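Local coordinates for alpha-catenin-like protein hmp-1 (PDB 5XA5) that is required for cell migration during body enclosure and cell shape changes during body elongation, and probably binds beta-catenin, cadherin and actin filaments, at residues A[76-81]-A[145-150]; A[152-157]-A[253-258]. One frame throughout, in Å; residues are numbered along the deposited sequence.

This chain is the N-terminal part of the protein, built of long helices packed as bundles. It passes through helices 23-36 and 51-74 to the loop holding residues 76-81. Interaction 1 sets this loop against 145-150 on the long helix 117-165. It closes a span of 63 residues, nearly all helix. Further along the same helix lies 152-157. Interaction 2 pairs it with 253-258, after helices 169-196 and 200-229, and closes 95 residues. The two closures follow in series; they neither nest nor cross. The centres of interactions 1 and 2 are about 12 Å apart. They touch where Ile149 and Val150 of interaction 1 pack on Leu258 and Glu255 of interaction 2.

Interaction 1. Residues A[76-81]-A[145-150]; sequences CPIANS and DVKVIV
A type I beta turn from Cys76 to Ala79 packs its Pro77 and Ile78 against Val148 of helix 117-165. The turn is closed by the hydrogen bond from Ala79 N to Cys76 O, 3.0 Å. Val148 is the main partner on the helix. Pro77 CG sits over its pair of methyls, 3.5 Å from Val148 CG1 and 3.6 Å from Val148 CG2. The two side chains meet at about a right angle. Val148 CG2 reaches deeper into the turn. It packs on Ile78 CG2 at 4.0 Å and on Cys76 SG at 4.1 Å. One methyl therefore meets Cys76, Pro77 and Ile78. The contact is purely apolar, with no hydrogen bond across it. The turn lies in the loop between helix 51-74 and helix 83-112, in this N-terminal, helix-bundle part of a vinculin/alpha-catenin family protein. The contact lays that loop on the side of the long helix. Ile78 holds CG1 between the backbone N and the carbonyl carbon (chi1 62°). Its chain then continues extended, with chi2 175°, and carries CD1 to 3.7 Å from Lys147 CB. Beyond CB the lysine runs out extended, away from the isoleucine, and its NZ forms a salt bridge with Asp82, just before helix 83-112. Cys76 and Ile78 also pack on Ile144, one helical turn before Val148. On the same helix, both carboxylate oxygens of Asp145 accept hydrogen bonds from the backbone of a chain of another protein.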
loop_
_atom_site.group_PDB
_atom_site.type_symbol
_atom_site.label_atom_id
_atom_site.label_comp_id
_atom_site.label_asym_id
_atom_site.label_seq_id
_atom_site.Cartn_x
_atom_site.Cartn_y
_atom_site.Cartn_z
ATOM N N CYS A 76 7.140 -4.441 -7.959
ATOM C CA CYS A 76 7.228 -4.254 -6.513
ATOM C C CYS A 76 8.633 -4.557 -6.033
ATOM O O CYS A 76 9.140 -5.654 -6.257
ATOM C CB CYS A 76 6.226 -5.136 -5.773
ATOM S SG CYS A 76 6.394 -5.040 -3.964
ATOM N N PRO A 77 9.268 -3.582 -5.369
ATOM C CA PRO A 77 10.689 -3.708 -5.016
ATOM C C PRO A 77 11.039 -4.866 -4.077
ATOM O O PRO A 77 12.217 -5.177 -3.958
ATOM C CB PRO A 77 11.003 -2.359 -4.354
ATOM C CG PRO A 77 9.698 -1.809 -3.948
ATOM C CD PRO A 77 8.710 -2.283 -4.961
ATOM N N ILE A 78 10.073 -5.510 -3.433
ATOM C CA ILE A 78 10.426 -6.671 -2.615
ATOM C C ILE A 78 10.038 -8.005 -3.267
ATOM O O ILE A 78 9.836 -9.001 -2.577
ATOM C CB ILE A 78 9.802 -6.586 -1.196
ATOM C CG1 ILE A 78 8.275 -6.563 -1.253
ATOM C CG2 ILE A 78 10.373 -5.390 -0.405
ATOM C CD1 ILE A 78 7.631 -6.592 0.114
ATOM N N ALA A 79 9.955 -8.006 -4.599
ATOM C CA ALA A 79 9.595 -9.185 -5.396
ATOM C C ALA A 79 10.494 -10.370 -5.070
ATOM O O ALA A 79 10.012 -11.498 -4.887
ATOM C CB ALA A 79 9.660 -8.854 -6.883
ATOM N N ASN A 80 11.789 -10.080 -4.997
ATOM C CA ASN A 80 12.799 -11.027 -4.591
ATOM C C ASN A 80 12.663 -11.461 -3.141
ATOM O O ASN A 80 12.603 -12.653 -2.832
ATOM C CB ASN A 80 14.214 -10.411 -4.788
ATOM C CG ASN A 80 14.346 -9.009 -4.185
ATOM O OD1 ASN A 80 13.403 -8.169 -4.263
ATOM N ND2 ASN A 80 15.531 -8.738 -3.597
ATOM N N SER A 81 12.638 -10.459 -2.270
ATOM C CA SER A 81 12.926 -10.613 -0.849
ATOM C C SER A 81 11.802 -11.301 -0.090
ATOM O O SER A 81 12.013 -11.911 0.959
ATOM C CB SER A 81 13.179 -9.230 -0.226
ATOM O OG SER A 81 13.789 -8.380 -1.181
ATOM N N ASP A 145 2.861 -2.473 0.212
ATOM C CA ASP A 145 3.469 -1.156 0.139
ATOM C C ASP A 145 4.133 -0.800 1.486
ATOM O O ASP A 145 5.188 -0.170 1.513
ATOM C CB ASP A 145 2.416 -0.092 -0.247
ATOM C CG ASP A 145 1.952 -0.211 -1.703
ATOM O OD1 ASP A 145 2.686 -0.807 -2.521
ATOM O OD2 ASP A 145 0.840 0.294 -2.022
ATOM N N VAL A 146 3.523 -1.216 2.596
ATOM C CA VAL A 146 4.094 -0.939 3.911
ATOM C C VAL A 146 5.361 -1.776 4.107
ATOM O O VAL A 146 6.351 -1.283 4.657
ATOM C CB VAL A 146 3.084 -1.225 5.042
ATOM C CG1 VAL A 146 3.800 -1.353 6.397
ATOM C CG2 VAL A 146 2.035 -0.136 5.078
ATOM N N LYS A 147 5.339 -3.024 3.638
ATOM C CA LYS A 147 6.502 -3.904 3.770
ATOM C C LYS A 147 7.705 -3.322 3.051
ATOM O O LYS A 147 8.851 -3.506 3.477
ATOM C CB LYS A 147 6.199 -5.302 3.226
ATOM C CG LYS A 147 5.468 -6.195 4.205
ATOM C CD LYS A 147 5.434 -7.637 3.729
ATOM C CE LYS A 147 4.985 -8.565 4.852
ATOM N NZ LYS A 147 4.848 -9.973 4.393
ATOM N N VAL A 148 7.447 -2.636 1.946
ATOM C CA VAL A 148 8.514 -1.945 1.231
ATOM C C VAL A 148 9.144 -0.846 2.090
ATOM O O VAL A 148 10.370 -0.695 2.107
ATOM C CB VAL A 148 7.994 -1.375 -0.094
ATOM C CG1 VAL A 148 9.014 -0.451 -0.743
ATOM C CG2 VAL A 148 7.637 -2.514 -1.037
ATOM N N ILE A 149 8.329 -0.095 2.826
ATOM C CA ILE A 149 8.861 0.925 3.709
ATOM C C ILE A 149 9.680 0.271 4.817
ATOM O O ILE A 149 10.769 0.744 5.152
ATOM C CB ILE A 149 7.758 1.779 4.331
ATOM C CG1 ILE A 149 6.899 2.377 3.228
ATOM C CG2 ILE A 149 8.377 2.901 5.148
ATOM C CD1 ILE A 149 5.804 3.268 3.737
ATOM N N VAL A 150 9.152 -0.814 5.375
ATOM C CA VAL A 150 9.852 -1.517 6.460
ATOM C C VAL A 150 11.205 -2.036 5.974
ATOM O O VAL A 150 12.199 -2.018 6.718
ATOM C CB VAL A 150 8.984 -2.673 7.029
ATOM C CG1 VAL A 150 9.790 -3.544 7.974
ATOM C CG2 VAL A 150 7.753 -2.095 7.742
#

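Interaction 2. Residues A[152-157]-A[253-258]; sequences KVDEVR and ALESVL
Arg157 and Glu255 both hold CG anti to the backbone N. Glu255 then stays extended, whereas Arg157 bends at chi3. The two side chains cross at about a right angle, and their guanidinium and carboxylate planes are tilted 38° apart. Arg157 NH2 makes a salt bridge to Glu255 OE1 at 3.2 Å. The hydrogen bond within it is weak, with an N-H...O angle of 133°. NH2 also donates to Asn252 OD1. Arg157 NH1 forms a salt bridge with Asp154 OD1, although the modelled distance is doubtfully short. The arginine thus joins two carboxylates whose Asp154 OD1 and Glu255 OE1 lie 4.1 Å apart, and its charge probably offsets their repulsion. Water 1 also bridges them, at 2.8 Å from Asp154 OD1 and 2.7 Å from Glu255 OE2. Beside this network Val153 CG2 packs on Leu258 CD1 at 4.3 Å and Leu254 CB at 4.4 Å. The short helical segments run antiparallel at 169°, with axes 10.5 Å apart. Helices 117-165, 169-196, 200-229 and 234-258 pack as a vinculin-family four-helix bundle, and this contact joins its first and last. Val153 also packs on Leu186 of helix 169-196, and Leu254 on Ala209 of helix 200-229.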
loop_
_atom_site.group_PDB
_atom_site.type_symbol
_atom_site.label_atom_id
_atom_site.label_comp_id
_atom_site.label_asym_id
_atom_site.label_seq_id
_atom_site.Cartn_x
_atom_site.Cartn_y
_atom_site.Cartn_z
ATOM N N LYS A 152 13.066 -0.589 3.831
ATOM C CA LYS A 152 13.939 0.588 3.812
ATOM C C LYS A 152 14.456 0.916 5.216
ATOM O O LYS A 152 15.634 1.257 5.385
ATOM C CB LYS A 152 13.211 1.805 3.232
ATOM C CG LYS A 152 14.105 2.999 3.037
ATOM C CD LYS A 152 15.138 2.693 1.962
ATOM C CE LYS A 152 15.965 3.914 1.609
ATOM N NZ LYS A 152 16.554 3.780 0.239
ATOM N N VAL A 153 13.583 0.805 6.219
ATOM C CA VAL A 153 14.012 0.926 7.623
ATOM C C VAL A 153 15.109 -0.085 7.948
ATOM O O VAL A 153 16.094 0.250 8.618
ATOM C CB VAL A 153 12.824 0.711 8.588
ATOM C CG1 VAL A 153 13.268 0.760 10.073
ATOM C CG2 VAL A 153 11.751 1.739 8.316
ATOM N N ASP A 154 14.951 -1.321 7.483
ATOM C CA ASP A 154 15.944 -2.361 7.735
ATOM C C ASP A 154 17.289 -2.029 7.094
ATOM O O ASP A 154 18.352 -2.360 7.619
ATOM C CB ASP A 154 15.464 -3.709 7.186
ATOM C CG ASP A 154 14.268 -4.264 7.931
ATOM O OD1 ASP A 154 14.051 -3.892 9.103
ATOM O OD2 ASP A 154 13.546 -5.094 7.338
ATOM N N GLU A 155 17.228 -1.415 5.917
ATOM C CA GLU A 155 18.444 -1.035 5.208
ATOM C C GLU A 155 19.186 0.034 6.010
ATOM O O GLU A 155 20.402 -0.047 6.173
ATOM C CB GLU A 155 18.097 -0.514 3.802
ATOM C CG GLU A 155 19.304 -0.164 2.948
ATOM C CD GLU A 155 18.898 0.470 1.627
ATOM O OE1 GLU A 155 18.104 1.432 1.654
ATOM O OE2 GLU A 155 19.364 0.003 0.567
ATOM N N VAL A 156 18.448 1.028 6.503
ATOM C CA VAL A 156 19.036 2.070 7.362
ATOM C C VAL A 156 19.622 1.423 8.615
ATOM O O VAL A 156 20.733 1.735 9.046
ATOM C CB VAL A 156 18.003 3.129 7.746
ATOM C CG1 VAL A 156 18.527 4.054 8.835
ATOM C CG2 VAL A 156 17.633 3.928 6.510
ATOM N N ARG A 157 18.886 0.484 9.197
ATOM C CA ARG A 157 19.361 -0.187 10.407
ATOM C C ARG A 157 20.694 -0.900 10.178
ATOM O O ARG A 157 21.590 -0.835 11.017
ATOM C CB ARG A 157 18.299 -1.180 10.895
ATOM C CG ARG A 157 18.647 -1.948 12.151
ATOM C CD ARG A 157 17.568 -2.995 12.425
ATOM N NE ARG A 157 16.355 -2.379 12.983
ATOM C CZ ARG A 157 15.158 -2.364 12.409
ATOM N NH1 ARG A 157 14.950 -2.935 11.224
ATOM N NH2 ARG A 157 14.157 -1.770 13.038
ATOM N N ALA A 253 10.712 2.018 16.488
ATOM C CA ALA A 253 9.463 2.776 16.578
ATOM C C ALA A 253 8.807 2.967 15.206
ATOM O O ALA A 253 7.585 2.800 15.069
ATOM C CB ALA A 253 9.716 4.119 17.253
ATOM N N LEU A 254 9.603 3.306 14.191
ATOM C CA LEU A 254 9.076 3.424 12.835
ATOM C C LEU A 254 8.441 2.117 12.395
ATOM O O LEU A 254 7.327 2.097 11.879
ATOM C CB LEU A 254 10.171 3.816 11.836
ATOM C CG LEU A 254 10.706 5.251 11.876
ATOM C CD1 LEU A 254 11.964 5.394 11.019
ATOM C CD2 LEU A 254 9.677 6.243 11.414
ATOM N N GLU A 255 9.162 1.017 12.583
ATOM C CA GLU A 255 8.644 -0.283 12.170
ATOM C C GLU A 255 7.370 -0.656 12.930
ATOM O O GLU A 255 6.408 -1.120 12.328
ATOM C CB GLU A 255 9.707 -1.368 12.378
ATOM C CG GLU A 255 9.293 -2.749 11.873
ATOM C CD GLU A 255 10.456 -3.736 11.829
ATOM O OE1 GLU A 255 11.553 -3.400 12.328
ATOM O OE2 GLU A 255 10.269 -4.851 11.294
ATOM N N SER A 256 7.385 -0.469 14.251
ATOM C CA SER A 256 6.205 -0.714 15.077
ATOM C C SER A 256 4.975 0.033 14.572
ATOM O O SER A 256 3.919 -0.563 14.374
ATOM C CB SER A 256 6.472 -0.307 16.530
ATOM O OG SER A 256 7.328 -1.236 17.171
ATOM N N VAL A 257 5.107 1.339 14.368
ATOM C CA VAL A 257 3.963 2.147 13.928
ATOM C C VAL A 257 3.522 1.784 12.515
ATOM O O VAL A 257 2.327 1.720 12.238
ATOM C CB VAL A 257 4.285 3.666 13.999
ATOM C CG1 VAL A 257 3.148 4.500 13.423
ATOM C CG2 VAL A 257 4.547 4.078 15.430
ATOM N N LEU A 258 4.475 1.562 11.610
ATOM C CA LEU A 258 4.102 1.151 10.246
ATOM C C LEU A 258 3.245 -0.112 10.289
ATOM O O LEU A 258 2.319 -0.270 9.490
ATOM C CB LEU A 258 5.344 0.916 9.385
ATOM C CG LEU A 258 6.126 2.157 8.942
ATOM C CD1 LEU A 258 7.501 1.747 8.399
ATOM C CD2 LEU A 258 5.335 2.947 7.898
HETATM O O HOH W 1 12.159 -5.855 9.681
#